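Local atomic coordinates of cell division protein FtsI/penicillin binding protein 2 (Legionella pneumophila subsp. pneumophila ATCC 43290, PDB entry 4ZTK), a protein that probably acts as a D,D-transpeptidase of the penicillin-binding protein family, cross-linking peptidoglycan during cell division. Residues 48-51 with 52-55; 151-154 with 155-159; 221-224 with 225-229. All coordinates share one frame; numbering follows the deposited sequence.

Interaction 1 (48-51 with 52-55); sequences IADP and QTGN
The carboxylate of D50 reaches forward over the turn that follows it and meets T53: OG1 of T53 donates to OD2 of D50 at 2.7 Å, arriving on the anti side and 16° out of the carboxylate plane. The same OD2 also draws weak bonds from the backbone N atoms of Q52 and T53, so one oxygen gathers the start of the turn. CG of D50 stands anti to the backbone N (chi1 163°), which turns the carboxylate toward these donors. CB of Q52 packs alongside, 3.5 Å from OD2 of D50.

A second layer of bonds holds this arrangement. T53 OG1 accepts from N of N55 at 3.1 Å, an ST turn that makes the hydroxyl a relay between D50 and the end of the loop. O of D50 takes N of G54 at 2.7 Å, nearly along the C=O axis, and N of T53 at 3.3 Å from above the carbonyl plane. G54 has a positive phi (82°), where any CB would crowd the preceding carbonyl. N of D50 closes the loop on O of N55 at 2.9 Å.

The result is a compact hairpin connection between antiparallel strands 43-49 and 56-63 of the central sheet. K194 from helix 189-200 bonds to G54 O, while A49 and P51 pack on V275 of strand 274-281.

Interaction 2 (151-154 with 155-159); sequences IRKK and LTEFG
E157 takes two lysines at once, one on each carboxylate oxygen. NZ of K153 bridges to OE1 of E157 at 2.9 Å, coming from above the carboxylate plane, whereas NZ of K154 meets OE2 of E157 at 2.8 Å on the syn side, 26° out of that plane. The two lysines get there by different routes. K153 runs extended until its last bond, where chi4 of -60° bends NZ toward the glutamate; K154 folds earlier, at chi2 and chi3, and carries its amine across the turn. Held at both oxygens, the carboxylate is likely to be restrained in rotation, and the paired positive charges would favour its ionised form. NZ of K154 also donates to O of I213.

One residue earlier, O of R152 accepts twice from T156, from OG1 at 2.8 Å and from N at 3.0 Å, the donors approaching opposite faces of the carbonyl plane. Helix 148-157 ends just beyond, in a Schellman motif: G159 adopts a positive phi (100°), and its N returns to O of T156 at 2.9 Å.

The packing side belongs to K154, F158, I151 and L155. The methylene CG of K154 comes to 3.9 Å from CE2 of F158, the two side chains crossing obliquely, and the F158 ring stacks edge-to-face with F85. A looser apolar approach joins CG2 of I151 to CD2 of L155 at 4.4 Å. Both side chains touch I86 of helix 83-92, while F158 reaches I198 and L199 of helix 189-200.

Interaction 3 (221-224 with 225-229); sequences SINH and MLENA
The amide of N223 and the carboxylate of E227, one helical turn apart, are turned 64° against each other, so neither lies flat on its partner. ND2 of N223 stands 3.0 Å from OE1 of E227, their side chains crossing rather than running alongside. OD1 of N223 is hydrogen-bonded to the hydroxyl of Y266, on strand 259-267, which ties this flank of the helix to the sheet. A chi1 of -179° carries the N223 amide opposite its own backbone N and round toward E227, while the glutamate's CG, anti to its own carbonyl carbon, climbs back over the preceding turn and passes 3.4 Å from O of N223. CG of H224 lies 3.8 Å from N of M225, the ring set obliquely to it, and H224 ND1 stays 5.8 Å from OE1 of E227.

Beneath these groups runs the regular ladder of an alpha-helix, 216-231. N of L226 donates to O of I222 at 2.8 Å, and matching i to i+4 bonds run from M225 to S221, from E227 to N223 and from N228 to H224.

I222 and L226 are the buried pair, lying side by side and pointing the same way, CG2 of I222 touching CD1 of L226 at 4.1 Å. I222 packs on A87 and A88 of helix 83-92, and L226 on P84 of that helix and on A246 and K248 of strand 246-253. K248 lies in a KTG-type motif beside the probable SxxK motif of S80 and K83, as in penicillin-binding transpeptidases. Next to this pair, selenomethionine M225 is extended beyond CG and packs on L127, A128 and I131 of helix 127-133, its SE a loose 4.5 Å from CD1 of I222.

Three local contacts sit at separate points of one transpeptidase domain: interaction 1 closes a strand connection, interaction 2 ends a helix, and interaction 3 lies within one. None touches another; centres are 19 Å apart for interactions 1 and 2 and 20 Å for the other two pairs, and interactions 2 and 3 approach most closely, to about 7 Å between nearest atoms. Helix 83-92 joins these two, since both pack against it. It carries K83 of a probable SxxK motif with S80, near K248, as in penicillin-binding transpeptidases, and L226 of interaction 3 touches K248. Helix 189-200 likewise connects interactions 1 and 2, through K194 and through S195, I198 and L199.

Interaction 1 (48-51 with 52-55)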
ATOM      1  N   ILE A  48      -5.363  -1.800 -10.051  1.00 29.94           N
ATOM      2  CA  ILE A  48      -4.261  -1.225 -10.810  1.00 31.34           C
ATOM      3  C   ILE A  48      -4.613   0.217 -11.136  1.00 31.46           C
ATOM      4  O   ILE A  48      -5.759   0.520 -11.434  1.00 30.45           O
ATOM      5  CB  ILE A  48      -4.026  -1.960 -12.143  1.00 30.14           C
ATOM      6  CG1 ILE A  48      -4.119  -3.479 -11.964  1.00 29.23           C
ATOM      7  CG2 ILE A  48      -2.692  -1.544 -12.756  1.00 31.41           C
ATOM      8  CD1 ILE A  48      -3.040  -4.066 -11.143  1.00 36.82           C
ATOM      9  N   ALA A  49      -3.631   1.106 -11.062  1.00 30.69           N
ATOM     10  CA  ALA A  49      -3.852   2.505 -11.391  1.00 30.69           C
ATOM     11  C   ALA A  49      -2.748   3.013 -12.305  1.00 32.52           C
ATOM     12  O   ALA A  49      -1.630   2.494 -12.303  1.00 28.64           O
ATOM     13  CB  ALA A  49      -3.923   3.362 -10.120  1.00 25.72           C
ATOM     14  N   ASP A  50      -3.072   4.038 -13.083  1.00 33.72           N
ATOM     15  CA  ASP A  50      -2.119   4.657 -13.994  1.00 38.61           C
ATOM     16  C   ASP A  50      -1.308   5.730 -13.263  1.00 34.13           C
ATOM     17  O   ASP A  50      -1.875   6.668 -12.706  1.00 38.78           O
ATOM     18  CB  ASP A  50      -2.865   5.247 -15.200  1.00 42.76           C
ATOM     19  CG  ASP A  50      -2.032   6.245 -15.970  1.00 51.52           C
ATOM     20  OD1 ASP A  50      -1.145   5.818 -16.739  1.00 51.59           O
ATOM     21  OD2 ASP A  50      -2.269   7.459 -15.808  1.00 60.93           O
ATOM     22  N   PRO A  51       0.027   5.585 -13.253  1.00 34.60           N
ATOM     23  CA  PRO A  51       0.928   6.495 -12.532  1.00 40.20           C
ATOM     24  C   PRO A  51       0.799   7.977 -12.911  1.00 43.74           C
ATOM     25  O   PRO A  51       1.093   8.824 -12.077  1.00 51.00           O
ATOM     26  CB  PRO A  51       2.319   5.983 -12.912  1.00 37.54           C
ATOM     27  CG  PRO A  51       2.113   4.554 -13.263  1.00 42.32           C
ATOM     28  CD  PRO A  51       0.761   4.488 -13.906  1.00 40.92           C
ATOM     29  N   GLN A  52       0.374   8.285 -14.133  1.00 47.97           N
ATOM     30  CA  GLN A  52       0.304   9.677 -14.582  1.00 58.22           C
ATOM     31  C   GLN A  52      -0.951  10.402 -14.111  1.00 58.91           C
ATOM     32  O   GLN A  52      -0.921  11.606 -13.863  1.00 60.99           O
ATOM     33  CB  GLN A  52       0.386   9.771 -16.108  1.00 66.01           C
ATOM     34  CG  GLN A  52       1.770  10.073 -16.651  1.00 74.00           C
ATOM     35  CD  GLN A  52       2.604   8.825 -16.847  1.00 80.16           C
ATOM     36  OE1 GLN A  52       2.127   7.708 -16.638  1.00 81.33           O
ATOM     37  NE2 GLN A  52       3.854   9.007 -17.254  1.00 80.93           N
ATOM     38  N   THR A  53      -2.050   9.666 -13.999  1.00 57.29           N
ATOM     39  CA  THR A  53      -3.348  10.271 -13.730  1.00 52.94           C
ATOM     40  C   THR A  53      -3.937   9.814 -12.403  1.00 48.01           C
ATOM     41  O   THR A  53      -4.776  10.497 -11.819  1.00 47.67           O
ATOM     42  CB  THR A  53      -4.354   9.906 -14.831  1.00 53.46           C
ATOM     43  OG1 THR A  53      -4.597   8.494 -14.801  1.00 51.44           O
ATOM     44  CG2 THR A  53      -3.819  10.297 -16.201  1.00 47.67           C
ATOM     45  N   GLY A  54      -3.510   8.644 -11.940  1.00 41.31           N
ATOM     46  CA  GLY A  54      -4.073   8.062 -10.735  1.00 44.28           C
ATOM     47  C   GLY A  54      -5.383   7.330 -10.982  1.00 45.50           C
ATOM     48  O   GLY A  54      -5.961   6.759 -10.056  1.00 46.03           O
ATOM     49  N   ASN A  55      -5.854   7.345 -12.227  1.00 38.61           N
ATOM     50  CA  ASN A  55      -7.082   6.640 -12.591  1.00 36.51           C
ATOM     51  C   ASN A  55      -6.956   5.140 -12.368  1.00 34.81           C
ATOM     52  O   ASN A  55      -5.927   4.549 -12.686  1.00 32.02           O
ATOM     53  CB  ASN A  55      -7.431   6.891 -14.058  1.00 37.35           C
ATOM     54  CG  ASN A  55      -7.774   8.333 -14.336  1.00 51.73           C
ATOM     55  OD1 ASN A  55      -8.324   9.026 -13.480  1.00 58.41           O
ATOM     56  ND2 ASN A  55      -7.451   8.795 -15.536  1.00 49.46           N
TER

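Interaction 2 (151-154 with 155-159)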
ATOM      1  N   ILE A 151       3.294  16.001  10.001  1.00 33.16           N
ATOM      2  CA  ILE A 151       2.717  14.714   9.621  1.00 35.70           C
ATOM      3  C   ILE A 151       1.273  14.835   9.118  1.00 37.32           C
ATOM      4  O   ILE A 151       0.927  14.280   8.080  1.00 32.90           O
ATOM      5  CB  ILE A 151       2.795  13.692  10.774  1.00 34.39           C
ATOM      6  CG1 ILE A 151       4.254  13.330  11.067  1.00 32.44           C
ATOM      7  CG2 ILE A 151       2.000  12.433  10.433  1.00 27.83           C
ATOM      8  CD1 ILE A 151       4.966  12.612   9.914  1.00 24.89           C
ATOM      9  N   ARG A 152       0.431  15.559   9.850  1.00 36.86           N
ATOM     10  CA  ARG A 152      -0.965  15.697   9.444  1.00 39.28           C
ATOM     11  C   ARG A 152      -1.110  16.411   8.098  1.00 36.81           C
ATOM     12  O   ARG A 152      -1.875  15.977   7.242  1.00 37.02           O
ATOM     13  CB  ARG A 152      -1.786  16.421  10.511  1.00 35.78           C
ATOM     14  CG  ARG A 152      -2.115  15.578  11.728  1.00 45.28           C
ATOM     15  CD  ARG A 152      -3.234  16.225  12.533  1.00 49.69           C
ATOM     16  NE  ARG A 152      -4.474  16.289  11.765  1.00 54.16           N
ATOM     17  CZ  ARG A 152      -5.559  16.950  12.149  1.00 58.39           C
ATOM     18  NH1 ARG A 152      -5.562  17.615  13.296  1.00 57.25           N
ATOM     19  NH2 ARG A 152      -6.640  16.953  11.381  1.00 67.45           N
ATOM     20  N   LYS A 153      -0.372  17.503   7.920  1.00 36.82           N
ATOM     21  CA  LYS A 153      -0.443  18.280   6.686  1.00 38.22           C
ATOM     22  C   LYS A 153       0.061  17.494   5.482  1.00 37.17           C
ATOM     23  O   LYS A 153      -0.606  17.428   4.448  1.00 34.54           O
ATOM     24  CB  LYS A 153       0.347  19.582   6.821  1.00 41.12           C
ATOM     25  CG  LYS A 153       0.568  20.306   5.502  1.00 56.19           C
ATOM     26  CD  LYS A 153       1.199  21.676   5.720  1.00 70.54           C
ATOM     27  CE  LYS A 153       1.546  22.338   4.396  1.00 77.95           C
ATOM     28  NZ  LYS A 153       2.509  21.517   3.602  1.00 79.49           N
ATOM     29  N   LYS A 154       1.241  16.899   5.612  1.00 38.67           N
ATOM     30  CA  LYS A 154       1.842  16.203   4.483  1.00 35.76           C
ATOM     31  C   LYS A 154       1.066  14.942   4.107  1.00 31.38           C
ATOM     32  O   LYS A 154       0.895  14.650   2.924  1.00 33.13           O
ATOM     33  CB  LYS A 154       3.323  15.898   4.734  1.00 33.67           C
ATOM     34  CG  LYS A 154       4.052  15.326   3.520  1.00 36.96           C
ATOM     35  CD  LYS A 154       3.979  16.266   2.322  1.00 33.51           C
ATOM     36  CE  LYS A 154       4.653  17.594   2.616  1.00 33.83           C
ATOM     37  NZ  LYS A 154       4.436  18.565   1.510  1.00 40.47           N
ATOM     38  N   LEU A 155       0.579  14.202   5.099  1.00 28.45           N
ATOM     39  CA  LEU A 155      -0.202  13.002   4.795  1.00 26.76           C
ATOM     40  C   LEU A 155      -1.557  13.362   4.181  1.00 30.78           C
ATOM     41  O   LEU A 155      -2.079  12.630   3.336  1.00 33.06           O
ATOM     42  CB  LEU A 155      -0.375  12.107   6.024  1.00 34.43           C
ATOM     43  CG  LEU A 155       0.608  10.931   6.069  1.00 40.63           C
ATOM     44  CD1 LEU A 155       2.050  11.421   6.130  1.00 34.46           C
ATOM     45  CD2 LEU A 155       0.301   9.999   7.233  1.00 34.16           C
ATOM     46  N   THR A 156      -2.115  14.495   4.597  1.00 24.95           N
ATOM     47  CA  THR A 156      -3.352  14.987   4.008  1.00 28.85           C
ATOM     48  C   THR A 156      -3.122  15.296   2.533  1.00 35.74           C
ATOM     49  O   THR A 156      -3.933  14.943   1.679  1.00 32.37           O
ATOM     50  CB  THR A 156      -3.880  16.235   4.754  1.00 29.23           C
ATOM     51  OG1 THR A 156      -4.351  15.845   6.049  1.00 32.94           O
ATOM     52  CG2 THR A 156      -5.029  16.901   3.982  1.00 28.92           C
ATOM     53  N   GLU A 157      -1.994  15.932   2.242  1.00 30.67           N
ATOM     54  CA  GLU A 157      -1.618  16.229   0.865  1.00 31.32           C
ATOM     55  C   GLU A 157      -1.414  14.978   0.010  1.00 29.82           C
ATOM     56  O   GLU A 157      -1.566  15.029  -1.210  1.00 34.31           O
ATOM     57  CB  GLU A 157      -0.367  17.106   0.833  1.00 35.36           C
ATOM     58  CG  GLU A 157      -0.627  18.531   1.290  1.00 47.13           C
ATOM     59  CD  GLU A 157       0.629  19.380   1.312  1.00 61.28           C
ATOM     60  OE1 GLU A 157       0.552  20.544   1.758  1.00 69.99           O
ATOM     61  OE2 GLU A 157       1.693  18.886   0.885  1.00 66.87           O
ATOM     62  N   PHE A 158      -1.054  13.863   0.644  1.00 30.33           N
ATOM     63  CA  PHE A 158      -0.928  12.587  -0.058  1.00 27.83           C
ATOM     64  C   PHE A 158      -2.274  11.892  -0.280  1.00 37.15           C
ATOM     65  O   PHE A 158      -2.330  10.820  -0.890  1.00 28.49           O
ATOM     66  CB  PHE A 158       0.005  11.632   0.695  1.00 32.64           C
ATOM     67  CG  PHE A 158       1.458  11.801   0.349  1.00 29.76           C
ATOM     68  CD1 PHE A 158       1.925  11.471  -0.913  1.00 27.64           C
ATOM     69  CD2 PHE A 158       2.360  12.268   1.295  1.00 34.48           C
ATOM     70  CE1 PHE A 158       3.266  11.614  -1.234  1.00 33.58           C
ATOM     71  CE2 PHE A 158       3.706  12.416   0.983  1.00 36.07           C
ATOM     72  CZ  PHE A 158       4.158  12.091  -0.285  1.00 33.66           C
ATOM     73  N   GLY A 159      -3.348  12.486   0.236  1.00 31.68           N
ATOM     74  CA  GLY A 159      -4.678  11.939   0.041  1.00 30.43           C
ATOM     75  C   GLY A 159      -5.199  11.146   1.227  1.00 39.47           C
ATOM     76  O   GLY A 159      -6.215  10.462   1.118  1.00 40.30           O
TER

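Interaction 3 (221-224 with 225-229)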
ATOM      1  N   SER A 221      14.874   9.352  -2.739  1.00 39.44           N
ATOM      2  CA  SER A 221      15.135   8.579  -1.526  1.00 37.32           C
ATOM      3  C   SER A 221      14.026   7.575  -1.252  1.00 26.60           C
ATOM      4  O   SER A 221      14.293   6.411  -0.968  1.00 41.00           O
ATOM      5  CB  SER A 221      15.294   9.498  -0.315  1.00 35.72           C
ATOM      6  OG  SER A 221      16.359  10.405  -0.511  1.00 48.61           O
ATOM      7  N   ILE A 222      12.781   8.031  -1.326  1.00 29.44           N
ATOM      8  CA  ILE A 222      11.646   7.171  -1.020  1.00 30.48           C
ATOM      9  C   ILE A 222      11.582   5.995  -1.989  1.00 29.30           C
ATOM     10  O   ILE A 222      11.399   4.845  -1.583  1.00 31.99           O
ATOM     11  CB  ILE A 222      10.318   7.948  -1.054  1.00 30.88           C
ATOM     12  CG1 ILE A 222      10.264   8.970   0.086  1.00 37.80           C
ATOM     13  CG2 ILE A 222       9.138   6.992  -0.965  1.00 30.74           C
ATOM     14  CD1 ILE A 222      10.424   8.367   1.487  1.00 32.15           C
ATOM     15  N   ASN A 223      11.745   6.286  -3.274  1.00 30.02           N
ATOM     16  CA  ASN A 223      11.747   5.236  -4.281  1.00 32.09           C
ATOM     17  C   ASN A 223      12.860   4.218  -4.023  1.00 33.51           C
ATOM     18  O   ASN A 223      12.645   3.010  -4.132  1.00 37.08           O
ATOM     19  CB  ASN A 223      11.871   5.832  -5.685  1.00 38.58           C
ATOM     20  CG  ASN A 223      11.857   4.771  -6.767  1.00 47.68           C
ATOM     21  OD1 ASN A 223      10.821   4.165  -7.045  1.00 46.61           O
ATOM     22  ND2 ASN A 223      13.010   4.542  -7.384  1.00 51.53           N
ATOM     23  N   HIS A 224      14.043   4.710  -3.666  1.00 32.50           N
ATOM     24  CA  HIS A 224      15.160   3.831  -3.326  1.00 34.75           C
ATOM     25  C   HIS A 224      14.804   2.944  -2.132  1.00 35.62           C
ATOM     26  O   HIS A 224      15.104   1.749  -2.115  1.00 35.16           O
ATOM     27  CB  HIS A 224      16.411   4.653  -3.019  1.00 38.58           C
ATOM     28  CG  HIS A 224      17.610   3.827  -2.670  1.00 52.37           C
ATOM     29  ND1 HIS A 224      18.330   3.124  -3.612  1.00 61.75           N
ATOM     30  CD2 HIS A 224      18.219   3.597  -1.481  1.00 56.57           C
ATOM     31  CE1 HIS A 224      19.331   2.496  -3.019  1.00 65.62           C
ATOM     32  NE2 HIS A 224      19.285   2.766  -1.727  1.00 65.36           N
HETATM   33  N   MSE A 225      14.152   3.536  -1.138  1.00 27.43           N
HETATM   34  CA  MSE A 225      13.733   2.797   0.049  1.00 26.49           C
HETATM   35  C   MSE A 225      12.697   1.732  -0.279  1.00 29.86           C
HETATM   36  O   MSE A 225      12.723   0.639   0.286  1.00 30.29           O
HETATM   37  CB  MSE A 225      13.184   3.751   1.113  1.00 27.73           C
HETATM   38  CG  MSE A 225      14.251   4.605   1.785  1.00 39.92           C
HETATM   39 SE   MSE A 225      13.537   5.671   3.261  0.65 45.21          SE
HETATM   40  CE  MSE A 225      15.202   6.503   3.852  1.00 51.95           C
ATOM     41  N   LEU A 226      11.785   2.052  -1.190  1.00 27.65           N
ATOM     42  CA  LEU A 226      10.765   1.091  -1.600  1.00 27.97           C
ATOM     43  C   LEU A 226      11.327  -0.043  -2.464  1.00 27.69           C
ATOM     44  O   LEU A 226      10.840  -1.169  -2.402  1.00 32.90           O
ATOM     45  CB  LEU A 226       9.631   1.799  -2.326  1.00 28.39           C
ATOM     46  CG  LEU A 226       8.704   2.588  -1.409  1.00 31.15           C
ATOM     47  CD1 LEU A 226       7.656   3.327  -2.226  1.00 31.09           C
ATOM     48  CD2 LEU A 226       8.049   1.649  -0.410  1.00 31.30           C
ATOM     49  N   GLU A 227      12.337   0.256  -3.277  1.00 29.98           N
ATOM     50  CA  GLU A 227      13.028  -0.782  -4.045  1.00 36.15           C
ATOM     51  C   GLU A 227      13.794  -1.703  -3.107  1.00 34.74           C
ATOM     52  O   GLU A 227      13.815  -2.923  -3.285  1.00 36.38           O
ATOM     53  CB  GLU A 227      14.014  -0.165  -5.038  1.00 37.09           C
ATOM     54  CG  GLU A 227      13.387   0.422  -6.276  1.00 39.86           C
ATOM     55  CD  GLU A 227      14.422   0.789  -7.328  1.00 53.67           C
ATOM     56  OE1 GLU A 227      14.426   1.954  -7.781  1.00 59.47           O
ATOM     57  OE2 GLU A 227      15.231  -0.088  -7.704  1.00 57.24           O
ATOM     58  N   ASN A 228      14.436  -1.099  -2.113  1.00 30.68           N
ATOM     59  CA  ASN A 228      15.205  -1.842  -1.131  1.00 31.34           C
ATOM     60  C   ASN A 228      14.313  -2.680  -0.226  1.00 34.02           C
ATOM     61  O   ASN A 228      14.703  -3.764   0.211  1.00 31.89           O
ATOM     62  CB  ASN A 228      16.050  -0.887  -0.293  1.00 31.87           C
ATOM     63  CG  ASN A 228      16.991  -1.615   0.635  1.00 40.50           C
ATOM     64  OD1 ASN A 228      17.877  -2.342   0.187  1.00 43.10           O
ATOM     65  ND2 ASN A 228      16.809  -1.422   1.936  1.00 39.31           N
ATOM     66  N   ALA A 229      13.113  -2.177   0.051  1.00 27.77           N
ATOM     67  CA  ALA A 229      12.129  -2.929   0.831  1.00 23.25           C
ATOM     68  C   ALA A 229      11.721  -4.222   0.121  1.00 30.80           C
ATOM     69  O   ALA A 229      11.298  -5.185   0.759  1.00 34.76           O
ATOM     70  CB  ALA A 229      10.904  -2.073   1.108  1.00 19.30           C
TER